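Local coordinates for protein glucoamylase (Thermoanaerobacterium thermosaccharolyticum, PDB 1LF6) that hydrolyses terminal alpha-1,4-linked glucose residues one after another from the non-reducing ends of glucan chains, probably releasing beta-D-glucose, at residues N19-N24 against Y223-G228; Y155-K160 against I230-E235; S364-A369 against Y411-S416; Y337-S342 against P379-I384. All blocks are in the same frame, centred on the assembly; numbering follows the deposited sequence.

Interaction 1 of 4, residues N19-N24 against Y223-G228; sequences NISAVN and YDSARG
Asp224 and Tyr223 hold residues 19-24, an irregular run close to the N terminus, against the start of strand 225-228 in the N-terminal beta-sandwich domain. Asp224 carries CG between its backbone N and carbonyl carbon (chi1 63°), which turns the carboxylate back to the facing chain. OD1 takes Asn19 N at 2.8 Å with its syn lone pair, whereas Ile20 N meets OD2 at 3.2 Å from above the carboxylate plane. The side chains of Asn19 and Asp224 cross at about a right angle, and one water donates to OD1 of each. Asp224 N is bonded to Ile20 O at 2.9 Å, nearly straight. With an alanine at Asp224, the amides of Asn19 and Ile20 would probably lose the carboxylate that accepts from both, and that end of the segment would be freer to shift. Beyond the carboxylate, the Tyr223 ring lies against Ala22, whose CA sits over one face, 3.6 Å from the ring centroid. Ile20 reaches the ring edge in plane, its CG2 3.8 Å from CD1 of Tyr223. Ala22 N donates to Ser225 O at 2.8 Å, and Ala22 CB rests 3.6 Å from Ala226 CB.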
loop_
_atom_site.group_PDB
_atom_site.type_symbol
_atom_site.label_atom_id
_atom_site.label_comp_id
_atom_site.label_asym_id
_atom_site.label_seq_id
_atom_site.Cartn_x
_atom_site.Cartn_y
_atom_site.Cartn_z
ATOM N N ASN A 19 -10.776 -22.030 33.021
ATOM C CA ASN A 19 -11.905 -22.851 33.418
ATOM C C ASN A 19 -12.261 -23.922 32.393
ATOM O O ASN A 19 -12.535 -25.067 32.756
ATOM C CB ASN A 19 -13.115 -21.950 33.677
ATOM C CG ASN A 19 -12.855 -20.929 34.776
ATOM O OD1 ASN A 19 -13.188 -19.751 34.634
ATOM N ND2 ASN A 19 -12.262 -21.379 35.880
ATOM N N ILE A 20 -12.254 -23.550 31.116
ATOM C CA ILE A 20 -12.596 -24.485 30.050
ATOM C C ILE A 20 -11.771 -24.215 28.788
ATOM O O ILE A 20 -11.824 -23.125 28.219
ATOM C CB ILE A 20 -14.093 -24.374 29.690
ATOM C CG1 ILE A 20 -14.935 -24.365 30.970
ATOM C CG2 ILE A 20 -14.508 -25.548 28.810
ATOM C CD1 ILE A 20 -16.212 -23.557 30.850
ATOM N N SER A 21 -11.012 -25.213 28.351
ATOM C CA SER A 21 -10.192 -25.069 27.157
ATOM C C SER A 21 -10.948 -25.550 25.928
ATOM O O SER A 21 -11.761 -26.472 26.010
ATOM C CB SER A 21 -8.896 -25.865 27.304
ATOM O OG SER A 21 -8.155 -25.418 28.418
ATOM N N ALA A 22 -10.687 -24.913 24.792
ATOM C CA ALA A 22 -11.331 -25.292 23.541
ATOM C C ALA A 22 -10.875 -26.707 23.185
ATOM O O ALA A 22 -9.801 -27.143 23.607
ATOM C CB ALA A 22 -10.943 -24.312 22.438
ATOM N N VAL A 23 -11.686 -27.419 22.410
ATOM C CA VAL A 23 -11.359 -28.788 22.031
ATOM C C VAL A 23 -11.234 -28.999 20.525
ATOM O O VAL A 23 -11.744 -28.214 19.727
ATOM C CB VAL A 23 -12.424 -29.773 22.563
ATOM C CG1 VAL A 23 -12.426 -29.770 24.081
ATOM C CG2 VAL A 23 -13.794 -29.380 22.037
ATOM N N ASN A 24 -10.548 -30.076 20.152
ATOM C CA ASN A 24 -10.355 -30.445 18.751
ATOM C C ASN A 24 -9.632 -29.388 17.923
ATOM O O ASN A 24 -10.070 -29.048 16.824
ATOM C CB ASN A 24 -11.705 -30.763 18.104
ATOM C CG ASN A 24 -12.472 -31.827 18.858
ATOM O OD1 ASN A 24 -11.960 -32.925 19.103
ATOM N ND2 ASN A 24 -13.710 -31.516 19.226
ATOM N N TYR A 223 -15.491 -21.198 25.751
ATOM C CA TYR A 223 -14.098 -21.532 26.016
ATOM C C TYR A 223 -13.304 -20.289 26.386
ATOM O O TYR A 223 -13.562 -19.205 25.867
ATOM C CB TYR A 223 -13.480 -22.183 24.781
ATOM C CG TYR A 223 -14.231 -23.394 24.279
ATOM C CD1 TYR A 223 -14.466 -24.489 25.113
ATOM C CD2 TYR A 223 -14.673 -23.465 22.960
ATOM C CE1 TYR A 223 -15.117 -25.623 24.640
ATOM C CE2 TYR A 223 -15.323 -24.592 22.478
ATOM C CZ TYR A 223 -15.539 -25.669 23.322
ATOM O OH TYR A 223 -16.164 -26.798 22.841
ATOM N N ASP A 224 -12.337 -20.446 27.284
ATOM C CA ASP A 224 -11.512 -19.321 27.699
ATOM C C ASP A 224 -10.037 -19.602 27.454
ATOM O O ASP A 224 -9.165 -18.940 28.019
ATOM C CB ASP A 224 -11.755 -18.989 29.182
ATOM C CG ASP A 224 -11.370 -20.128 30.123
ATOM O OD1 ASP A 224 -11.692 -20.028 31.326
ATOM O OD2 ASP A 224 -10.743 -21.114 29.676
ATOM N N SER A 225 -9.766 -20.579 26.595
ATOM C CA SER A 225 -8.397 -20.963 26.270
ATOM C C SER A 225 -8.339 -21.759 24.967
ATOM O O SER A 225 -9.203 -22.592 24.698
ATOM C CB SER A 225 -7.812 -21.796 27.415
ATOM O OG SER A 225 -6.503 -22.245 27.119
ATOM N N ALA A 226 -7.316 -21.491 24.159
ATOM C CA ALA A 226 -7.132 -22.180 22.882
ATOM C C ALA A 226 -5.819 -21.747 22.235
ATOM O O ALA A 226 -5.291 -20.676 22.549
ATOM C CB ALA A 226 -8.303 -21.877 21.949
ATOM N N ARG A 227 -5.287 -22.583 21.344
ATOM C CA ARG A 227 -4.040 -22.263 20.651
ATOM C C ARG A 227 -3.997 -22.864 19.253
ATOM O O ARG A 227 -4.087 -24.079 19.083
ATOM C CB ARG A 227 -2.826 -22.737 21.456
ATOM C CG ARG A 227 -1.502 -22.341 20.821
ATOM C CD ARG A 227 -0.350 -22.435 21.794
ATOM N NE ARG A 227 -0.134 -23.797 22.256
ATOM C CZ ARG A 227 0.775 -24.140 23.161
ATOM N NH1 ARG A 227 1.552 -23.211 23.700
ATOM N NH2 ARG A 227 0.906 -25.409 23.526
ATOM N N GLY A 228 -3.851 -21.991 18.261
ATOM C CA GLY A 228 -3.801 -22.407 16.870
ATOM C C GLY A 228 -4.497 -21.341 16.046
ATOM O O GLY A 228 -4.321 -20.146 16.307
HETATM O O HOH W 1 -13.933 -18.895 31.788
HETATM O O HOH W 2 -7.481 -25.296 23.979
#

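Interaction 2 of 4, residues Y155-K160 against I230-E235; sequences YDPHIK and IIEGAE
Tyr155 and Glu232 form an antiparallel hydrogen-bonded pair between strands 155-157 and 230-235, whose N-to-C directions are 153° apart. Glu232 N donates to Tyr155 O at 2.7 Å in the carbonyl plane, while the return bond, Tyr155 N to Glu232 O at 2.8 Å, comes from well above the carbonyl plane. The two side chains leave on the same face of the sheet and run side by side, pointing the same way. Tyr155 has CG anti to its backbone N (chi1 166°), and this lays the ring alongside the extended Glu232 chain. OE2 of Glu232 lies in the ring plane at its edge, 3.3 Å from CD2 of Tyr155, and the carboxylate is turned 63° against the ring. This face looks into the beta sandwich of the N-terminal domain: Glu232 touches Leu179 and Ala181 of strand 176-183 in the other sheet, and the Tyr155 hydroxyl bonds to Thr188. Were Glu232 an alanine, a gap would probably open between the Tyr155 ring edge and strand 176-183. Pro157 covers part of one face of the same ring with CD, and its CG meets Ile230 CG1 at 4.0 Å, the two side chains crossing at about a right angle. Asp156 OD2 stands 3.1 Å from Ile230 O, both acceptors, while OD1 of Asp156 receives a weak bond from His158 NE2, which also bonds to Asp30.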
loop_
_atom_site.group_PDB
_atom_site.type_symbol
_atom_site.label_atom_id
_atom_site.label_comp_id
_atom_site.label_asym_id
_atom_site.label_seq_id
_atom_site.Cartn_x
_atom_site.Cartn_y
_atom_site.Cartn_z
ATOM N N TYR A 155 -13.223 -11.639 16.715
ATOM C CA TYR A 155 -11.871 -11.119 16.572
ATOM C C TYR A 155 -10.936 -12.243 16.138
ATOM O O TYR A 155 -10.829 -13.259 16.822
ATOM C CB TYR A 155 -11.405 -10.537 17.911
ATOM C CG TYR A 155 -9.922 -10.258 18.002
ATOM C CD1 TYR A 155 -9.283 -9.455 17.061
ATOM C CD2 TYR A 155 -9.156 -10.793 19.041
ATOM C CE1 TYR A 155 -7.919 -9.187 17.150
ATOM C CE2 TYR A 155 -7.793 -10.529 19.139
ATOM C CZ TYR A 155 -7.181 -9.725 18.189
ATOM O OH TYR A 155 -5.838 -9.456 18.286
ATOM N N ASP A 156 -10.255 -12.062 15.008
ATOM C CA ASP A 156 -9.335 -13.084 14.515
ATOM C C ASP A 156 -7.881 -12.631 14.581
ATOM O O ASP A 156 -7.395 -11.926 13.699
ATOM C CB ASP A 156 -9.678 -13.462 13.076
ATOM C CG ASP A 156 -8.838 -14.613 12.567
ATOM O OD1 ASP A 156 -9.032 -15.014 11.406
ATOM O OD2 ASP A 156 -7.984 -15.124 13.326
ATOM N N PRO A 157 -7.160 -13.039 15.632
ATOM C CA PRO A 157 -5.763 -12.631 15.739
ATOM C C PRO A 157 -4.810 -13.467 14.889
ATOM O O PRO A 157 -4.914 -14.695 14.840
ATOM C CB PRO A 157 -5.483 -12.779 17.228
ATOM C CG PRO A 157 -6.298 -13.976 17.587
ATOM C CD PRO A 157 -7.604 -13.728 16.859
ATOM N N HIS A 158 -3.897 -12.779 14.208
ATOM C CA HIS A 158 -2.866 -13.416 13.390
ATOM C C HIS A 158 -1.575 -12.741 13.815
ATOM O O HIS A 158 -0.908 -12.091 13.011
ATOM C CB HIS A 158 -3.096 -13.163 11.902
ATOM C CG HIS A 158 -4.128 -14.053 11.289
ATOM N ND1 HIS A 158 -4.180 -14.306 9.936
ATOM C CD2 HIS A 158 -5.158 -14.739 11.841
ATOM C CE1 HIS A 158 -5.197 -15.108 9.679
ATOM N NE2 HIS A 158 -5.808 -15.386 10.818
ATOM N N ILE A 159 -1.237 -12.896 15.089
ATOM C CA ILE A 159 -0.056 -12.264 15.650
ATOM C C ILE A 159 1.237 -12.581 14.915
ATOM O O ILE A 159 1.517 -13.732 14.566
ATOM C CB ILE A 159 0.073 -12.614 17.145
ATOM C CG1 ILE A 159 -1.236 -12.253 17.850
ATOM C CG2 ILE A 159 1.236 -11.844 17.776
ATOM C CD1 ILE A 159 -1.334 -12.764 19.262
ATOM N N LYS A 160 2.016 -11.530 14.682
ATOM C CA LYS A 160 3.284 -11.626 13.976
ATOM C C LYS A 160 3.178 -12.290 12.606
ATOM O O LYS A 160 3.910 -13.227 12.293
ATOM C CB LYS A 160 4.329 -12.338 14.833
ATOM C CG LYS A 160 4.957 -11.442 15.885
ATOM C CD LYS A 160 6.307 -11.989 16.327
ATOM C CE LYS A 160 7.106 -10.941 17.074
ATOM N NZ LYS A 160 8.492 -11.410 17.356
ATOM N N ILE A 230 -7.264 -19.554 15.875
ATOM C CA ILE A 230 -8.398 -19.251 16.729
ATOM C C ILE A 230 -9.210 -18.023 16.344
ATOM O O ILE A 230 -8.803 -17.215 15.513
ATOM C CB ILE A 230 -7.927 -19.073 18.175
ATOM C CG1 ILE A 230 -7.014 -17.851 18.275
ATOM C CG2 ILE A 230 -7.170 -20.318 18.624
ATOM C CD1 ILE A 230 -6.556 -17.528 19.685
ATOM N N ILE A 231 -10.373 -17.905 16.976
ATOM C CA ILE A 231 -11.278 -16.785 16.773
ATOM C C ILE A 231 -11.834 -16.414 18.149
ATOM O O ILE A 231 -12.475 -17.230 18.819
ATOM C CB ILE A 231 -12.429 -17.171 15.832
ATOM C CG1 ILE A 231 -11.855 -17.566 14.469
ATOM C CG2 ILE A 231 -13.413 -16.008 15.702
ATOM C CD1 ILE A 231 -12.887 -18.018 13.481
ATOM N N GLU A 232 -11.558 -15.194 18.585
ATOM C CA GLU A 232 -12.036 -14.744 19.878
ATOM C C GLU A 232 -13.381 -14.056 19.696
ATOM O O GLU A 232 -13.455 -12.925 19.220
ATOM C CB GLU A 232 -10.992 -13.820 20.517
ATOM C CG GLU A 232 -9.664 -14.542 20.702
ATOM C CD GLU A 232 -8.687 -13.828 21.614
ATOM O OE1 GLU A 232 -7.822 -14.523 22.194
ATOM O OE2 GLU A 232 -8.770 -12.585 21.751
ATOM N N GLY A 233 -14.444 -14.778 20.046
ATOM C CA GLY A 233 -15.792 -14.259 19.903
ATOM C C GLY A 233 -16.406 -13.786 21.206
ATOM O O GLY A 233 -16.005 -14.211 22.291
ATOM N N ALA A 234 -17.381 -12.892 21.094
ATOM C CA ALA A 234 -18.058 -12.354 22.262
ATOM C C ALA A 234 -19.410 -11.793 21.861
ATOM O O ALA A 234 -19.586 -11.303 20.745
ATOM C CB ALA A 234 -17.209 -11.262 22.908
ATOM N N GLU A 235 -20.369 -11.885 22.772
ATOM C CA GLU A 235 -21.700 -11.362 22.519
ATOM C C GLU A 235 -21.818 -9.996 23.183
ATOM O O GLU A 235 -21.296 -9.771 24.276
ATOM C CB GLU A 235 -22.767 -12.316 23.066
ATOM C CG GLU A 235 -24.187 -11.755 23.037
ATOM C CD GLU A 235 -25.240 -12.825 23.269
ATOM O OE1 GLU A 235 -25.013 -13.707 24.123
ATOM O OE2 GLU A 235 -26.297 -12.778 22.600
#

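Interaction 3 of 4, residues S364-A369 against Y411-S416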
loop_
_atom_site.group_PDB
_atom_site.type_symbol
_atom_site.label_atom_id
_atom_site.label_comp_id
_atom_site.label_asym_id
_atom_site.label_seq_id
_atom_site.Cartn_x
_atom_site.Cartn_y
_atom_site.Cartn_z
ATOM N N SER A 364 13.247 9.911 3.997
ATOM C CA SER A 364 13.271 8.748 3.121
ATOM C C SER A 364 14.636 8.665 2.437
ATOM O O SER A 364 15.163 7.572 2.226
ATOM C CB SER A 364 12.142 8.817 2.083
ATOM O OG SER A 364 12.449 9.699 1.020
ATOM N N LEU A 365 15.219 9.815 2.103
ATOM C CA LEU A 365 16.535 9.821 1.468
ATOM C C LEU A 365 17.578 9.320 2.457
ATOM O O LEU A 365 18.449 8.517 2.103
ATOM C CB LEU A 365 16.914 11.224 0.986
ATOM C CG LEU A 365 18.255 11.349 0.253
ATOM C CD1 LEU A 365 18.267 10.436 -0.964
ATOM C CD2 LEU A 365 18.484 12.799 -0.171
ATOM N N ASP A 366 17.490 9.790 3.697
ATOM C CA ASP A 366 18.430 9.365 4.728
ATOM C C ASP A 366 18.304 7.873 5.021
ATOM O O ASP A 366 19.268 7.232 5.437
ATOM C CB ASP A 366 18.214 10.186 5.998
ATOM C CG ASP A 366 18.841 11.560 5.902
ATOM O OD1 ASP A 366 18.217 12.536 6.364
ATOM O OD2 ASP A 366 19.966 11.657 5.364
ATOM N N TYR A 367 17.113 7.321 4.803
ATOM C CA TYR A 367 16.901 5.893 5.007
ATOM C C TYR A 367 17.741 5.167 3.956
ATOM O O TYR A 367 18.462 4.217 4.262
ATOM C CB TYR A 367 15.424 5.537 4.812
ATOM C CG TYR A 367 15.157 4.047 4.818
ATOM C CD1 TYR A 367 15.080 3.339 6.016
ATOM C CD2 TYR A 367 15.024 3.337 3.623
ATOM C CE1 TYR A 367 14.880 1.957 6.027
ATOM C CE2 TYR A 367 14.825 1.953 3.623
ATOM C CZ TYR A 367 14.755 1.271 4.829
ATOM O OH TYR A 367 14.577 -0.094 4.840
ATOM N N LEU A 368 17.645 5.631 2.712
ATOM C CA LEU A 368 18.385 5.041 1.596
ATOM C C LEU A 368 19.897 5.172 1.789
ATOM O O LEU A 368 20.666 4.286 1.402
ATOM C CB LEU A 368 17.972 5.713 0.283
ATOM C CG LEU A 368 16.534 5.478 -0.195
ATOM C CD1 LEU A 368 16.255 6.357 -1.394
ATOM C CD2 LEU A 368 16.335 4.013 -0.554
ATOM N N ALA A 369 20.320 6.289 2.371
ATOM C CA ALA A 369 21.735 6.525 2.626
ATOM C C ALA A 369 22.238 5.454 3.586
ATOM O O ALA A 369 23.367 4.976 3.468
ATOM C CB ALA A 369 21.938 7.916 3.233
ATOM N N TYR A 411 23.821 17.728 -0.949
ATOM C CA TYR A 411 25.184 17.504 -1.425
ATOM C C TYR A 411 26.071 16.908 -0.345
ATOM O O TYR A 411 27.209 16.505 -0.603
ATOM C CB TYR A 411 25.784 18.826 -1.917
ATOM C CG TYR A 411 24.865 19.594 -2.832
ATOM C CD1 TYR A 411 24.166 18.946 -3.853
ATOM C CD2 TYR A 411 24.698 20.971 -2.689
ATOM C CE1 TYR A 411 23.323 19.651 -4.707
ATOM C CE2 TYR A 411 23.856 21.685 -3.541
ATOM C CZ TYR A 411 23.174 21.020 -4.545
ATOM O OH TYR A 411 22.354 21.719 -5.396
ATOM N N ASP A 412 25.539 16.850 0.867
ATOM C CA ASP A 412 26.267 16.297 2.002
ATOM C C ASP A 412 26.301 14.771 1.929
ATOM O O ASP A 412 27.062 14.129 2.642
ATOM C CB ASP A 412 25.586 16.738 3.296
ATOM C CG ASP A 412 24.136 16.303 3.359
ATOM O OD1 ASP A 412 23.815 15.387 4.147
ATOM O OD2 ASP A 412 23.315 16.869 2.609
ATOM N N LEU A 413 25.478 14.193 1.057
ATOM C CA LEU A 413 25.421 12.738 0.921
ATOM C C LEU A 413 26.285 12.201 -0.220
ATOM O O LEU A 413 26.207 11.020 -0.571
ATOM C CB LEU A 413 23.969 12.290 0.717
ATOM C CG LEU A 413 22.977 12.601 1.840
ATOM C CD1 LEU A 413 21.584 12.149 1.425
ATOM C CD2 LEU A 413 23.417 11.908 3.130
ATOM N N TYR A 414 27.123 13.065 -0.786
ATOM C CA TYR A 414 27.980 12.669 -1.897
ATOM C C TYR A 414 28.869 11.459 -1.605
ATOM O O TYR A 414 28.891 10.504 -2.382
ATOM C CB TYR A 414 28.859 13.846 -2.340
ATOM C CG TYR A 414 29.774 13.499 -3.490
ATOM C CD1 TYR A 414 29.259 13.218 -4.755
ATOM C CD2 TYR A 414 31.155 13.413 -3.306
ATOM C CE1 TYR A 414 30.091 12.859 -5.805
ATOM C CE2 TYR A 414 31.998 13.054 -4.351
ATOM C CZ TYR A 414 31.460 12.777 -5.598
ATOM O OH TYR A 414 32.282 12.410 -6.635
ATOM N N ASP A 415 29.601 11.501 -0.495
ATOM C CA ASP A 415 30.500 10.407 -0.125
ATOM C C ASP A 415 29.802 9.115 0.274
ATOM O O ASP A 415 30.232 8.029 -0.111
ATOM C CB ASP A 415 31.420 10.822 1.035
ATOM C CG ASP A 415 32.439 11.869 0.634
ATOM O OD1 ASP A 415 33.192 11.635 -0.337
ATOM O OD2 ASP A 415 32.495 12.926 1.300
ATOM N N SER A 416 28.730 9.225 1.050
ATOM C CA SER A 416 28.028 8.038 1.525
ATOM C C SER A 416 26.930 7.487 0.616
ATOM O O SER A 416 26.568 6.313 0.732
ATOM C CB SER A 416 27.434 8.312 2.910
ATOM O OG SER A 416 26.426 9.309 2.844
#
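Leu413 is the central residue of this contact: it projects from the short 3-10 segment 411-413 toward helix 358-375 and meets Leu365, Asp366 and Ala369. It occupies the N-cap position of helix 414-428, so an apolar residue stands where the chain turns from the 3-10 segment into the helix. With CG anti to the carbonyl carbon (chi1 -61°) and the rest of the side chain extended, its two methyl groups are presented to the opposite helix. CD1 meets Leu365 tip to tip, 3.5 Å from CD2 of that residue, a close methyl-to-methyl approach. CD2 lies 4.3 Å from Ala369 CB, one turn on from Leu365, and also approaches Asp366 OD2. Ala369, small and pointing toward the other segment, probably allows the backbones to come near: its CA is 6.6 Å from that of Ser416, whose own side chain also leaves toward the helix. Leu365 also packs on Leu404 and Ser405 of helix 395-407, so the contact is part of the helix packing in the (alpha/alpha) barrel of the catalytic domain. The contact joins helix 358-375 to the second helix after it in the chain, consistent with neighbours in one layer of such a barrel. At the margin, Asp366 and Asp412 both form salt bridges with Arg410, which probably offsets their like charges. Between the two segments themselves the cohesion is therefore apolar, resting on a few methyl contacts, with the charged groups at its margin.

Interaction 4 of 4, residues Y337-S342 against P379-I384; sequences YHLVWS and PQNTWI
Val340 O is gripped twice, by Thr382 N at 3.1 Å and by a water at 2.9 Å that also bonds Thr382 OG1. Val340 N returns a nearly straight bond of 2.8 Å to Thr382 O, which makes Val340 and Thr382 a single antiparallel hydrogen-bonded pair between two otherwise irregular segments. A second water ties the backbones further along, accepting from Ile384 N and donating to His338 O. Asn381 lies alongside Trp341 and sets its CB over the five-membered ring, 3.7 Å from the centroid and only 8° off the normal. The amide of Asn381 stands at 80° to the indole. Leu339 CD2 lies over one face of Trp383, 4.1 Å from CE3, whereas Val340 CG2 crosses to Ile384 CG2 at 4.0 Å. The indole that Asn381 backs has its NE1 bonded to Glu438, the probable proton donor, making Asn381 a likely second-shell support. Such loops, joining helices of the (alpha/alpha) barrel, form the active-site end in glycoside hydrolase family 15.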
loop_
_atom_site.group_PDB
_atom_site.type_symbol
_atom_site.label_atom_id
_atom_site.label_comp_id
_atom_site.label_asym_id
_atom_site.label_seq_id
_atom_site.Cartn_x
_atom_site.Cartn_y
_atom_site.Cartn_z
ATOM N N TYR A 337 4.224 -6.480 -0.220
ATOM C CA TYR A 337 4.200 -5.035 -0.432
ATOM C C TYR A 337 4.606 -4.255 0.819
ATOM O O TYR A 337 4.627 -3.024 0.812
ATOM C CB TYR A 337 2.810 -4.581 -0.900
ATOM C CG TYR A 337 2.511 -4.911 -2.346
ATOM C CD1 TYR A 337 2.312 -6.229 -2.756
ATOM C CD2 TYR A 337 2.462 -3.906 -3.314
ATOM C CE1 TYR A 337 2.075 -6.539 -4.092
ATOM C CE2 TYR A 337 2.226 -4.206 -4.653
ATOM C CZ TYR A 337 2.035 -5.526 -5.033
ATOM O OH TYR A 337 1.808 -5.840 -6.351
ATOM N N HIS A 338 4.924 -4.971 1.894
ATOM C CA HIS A 338 5.338 -4.318 3.134
ATOM C C HIS A 338 6.853 -4.180 3.152
ATOM O O HIS A 338 7.474 -4.148 4.214
ATOM C CB HIS A 338 4.874 -5.113 4.356
ATOM C CG HIS A 338 3.386 -5.207 4.479
ATOM N ND1 HIS A 338 2.620 -6.011 3.662
ATOM C CD2 HIS A 338 2.518 -4.575 5.304
ATOM C CE1 HIS A 338 1.344 -5.872 3.978
ATOM N NE2 HIS A 338 1.255 -5.005 4.972
ATOM N N LEU A 339 7.438 -4.104 1.963
ATOM C CA LEU A 339 8.874 -3.954 1.819
ATOM C C LEU A 339 9.154 -2.555 1.297
ATOM O O LEU A 339 8.237 -1.850 0.876
ATOM C CB LEU A 339 9.423 -5.003 0.846
ATOM C CG LEU A 339 9.282 -6.450 1.322
ATOM C CD1 LEU A 339 9.625 -7.417 0.195
ATOM C CD2 LEU A 339 10.193 -6.668 2.520
ATOM N N VAL A 340 10.419 -2.157 1.333
ATOM C CA VAL A 340 10.816 -0.837 0.870
ATOM C C VAL A 340 11.549 -0.949 -0.455
ATOM O O VAL A 340 12.568 -1.633 -0.554
ATOM C CB VAL A 340 11.759 -0.134 1.895
ATOM C CG1 VAL A 340 12.100 1.278 1.414
ATOM C CG2 VAL A 340 11.101 -0.078 3.268
ATOM N N TRP A 341 11.011 -0.292 -1.473
ATOM C CA TRP A 341 11.624 -0.270 -2.800
ATOM C C TRP A 341 12.122 1.143 -3.051
ATOM O O TRP A 341 11.388 2.118 -2.875
ATOM C CB TRP A 341 10.608 -0.611 -3.891
ATOM C CG TRP A 341 10.391 -2.071 -4.150
ATOM C CD1 TRP A 341 11.027 -2.846 -5.085
ATOM C CD2 TRP A 341 9.412 -2.913 -3.531
ATOM N NE1 TRP A 341 10.490 -4.113 -5.094
ATOM C CE2 TRP A 341 9.499 -4.183 -4.150
ATOM C CE3 TRP A 341 8.461 -2.715 -2.514
ATOM C CZ2 TRP A 341 8.670 -5.254 -3.787
ATOM C CZ3 TRP A 341 7.637 -3.779 -2.154
ATOM C CH2 TRP A 341 7.748 -5.035 -2.792
ATOM N N SER A 342 13.376 1.243 -3.462
ATOM C CA SER A 342 13.981 2.521 -3.766
ATOM C C SER A 342 13.124 3.290 -4.778
ATOM O O SER A 342 12.936 4.509 -4.654
ATOM C CB SER A 342 15.384 2.284 -4.330
ATOM O OG SER A 342 15.921 3.456 -4.902
ATOM N N PRO A 379 19.738 -2.834 -2.824
ATOM C CA PRO A 379 19.228 -4.166 -3.185
ATOM C C PRO A 379 17.818 -4.057 -3.781
ATOM O O PRO A 379 17.151 -3.036 -3.597
ATOM C CB PRO A 379 19.265 -4.927 -1.856
ATOM C CG PRO A 379 19.087 -3.844 -0.835
ATOM C CD PRO A 379 19.906 -2.693 -1.368
ATOM N N GLN A 380 17.378 -5.088 -4.507
ATOM C CA GLN A 380 16.058 -5.077 -5.135
ATOM C C GLN A 380 15.055 -4.392 -4.217
ATOM O O GLN A 380 14.329 -3.497 -4.635
ATOM C CB GLN A 380 15.582 -6.499 -5.456
ATOM C CG GLN A 380 14.212 -6.533 -6.133
ATOM C CD GLN A 380 13.863 -7.890 -6.733
ATOM O OE1 GLN A 380 12.771 -8.097 -7.217
ATOM N NE2 GLN A 380 14.787 -8.806 -6.700
ATOM N N ASN A 381 15.035 -4.826 -2.961
ATOM C CA ASN A 381 14.171 -4.247 -1.947
ATOM C C ASN A 381 14.713 -4.650 -0.581
ATOM O O ASN A 381 15.577 -5.521 -0.480
ATOM C CB ASN A 381 12.710 -4.698 -2.129
ATOM C CG ASN A 381 12.560 -6.210 -2.222
ATOM O OD1 ASN A 381 11.629 -6.714 -2.850
ATOM N ND2 ASN A 381 13.464 -6.935 -1.589
ATOM N N THR A 382 14.219 -4.001 0.464
ATOM C CA THR A 382 14.674 -4.297 1.815
ATOM C C THR A 382 13.510 -4.307 2.789
ATOM O O THR A 382 12.443 -3.757 2.503
ATOM C CB THR A 382 15.651 -3.225 2.324
ATOM O OG1 THR A 382 15.001 -1.951 2.274
ATOM C CG2 THR A 382 16.912 -3.177 1.479
ATOM N N TRP A 383 13.724 -4.931 3.944
ATOM C CA TRP A 383 12.709 -4.934 4.985
ATOM C C TRP A 383 12.796 -3.512 5.523
ATOM O O TRP A 383 13.772 -2.808 5.254
ATOM C CB TRP A 383 13.073 -5.904 6.106
ATOM C CG TRP A 383 13.191 -7.314 5.673
ATOM C CD1 TRP A 383 14.295 -7.922 5.152
ATOM C CD2 TRP A 383 12.171 -8.313 5.738
ATOM N NE1 TRP A 383 14.028 -9.245 4.892
ATOM C CE2 TRP A 383 12.729 -9.511 5.242
ATOM C CE3 TRP A 383 10.836 -8.311 6.168
ATOM C CZ2 TRP A 383 12.000 -10.704 5.165
ATOM C CZ3 TRP A 383 10.110 -9.494 6.090
ATOM C CH2 TRP A 383 10.696 -10.677 5.592
ATOM N N ILE A 384 11.798 -3.086 6.281
ATOM C CA ILE A 384 11.830 -1.736 6.824
ATOM C C ILE A 384 13.057 -1.513 7.712
ATOM O O ILE A 384 13.499 -0.381 7.894
ATOM C CB ILE A 384 10.540 -1.422 7.610
ATOM C CG1 ILE A 384 10.259 -2.518 8.640
ATOM C CG2 ILE A 384 9.375 -1.303 6.639
ATOM C CD1 ILE A 384 8.989 -2.279 9.443
HETATM O O HOH W 3 9.844 -4.761 6.034
HETATM O O HOH W 4 15.067 -0.271 -0.237
HETATM O O HOH W 5 15.327 -0.995 -3.009
#

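In the fold
The four contacts fall into two pairs, one in each domain. Interactions 1 and 2 belong to the N-terminal beta sandwich, their centres about 13 Å apart; strands 225-228 and 230-236 follow directly in the chain but join different sheets. Interactions 3 and 4 lie in the helical catalytic domain, with centres about 17 Å apart and segments that alternate along the chain. The segments of interactions 1 and 2 alternate too, and both contacts close before interactions 3 and 4 open. Interactions 3 and 4 touch through Tyr367 of helix 358-375, whose hydroxyl is probably hydrogen-bonded to Thr382, linking helix packing to the loops beside the probable proton donor, Glu438. Interactions 2 and 4 approach to about 10 Å between nearest atoms.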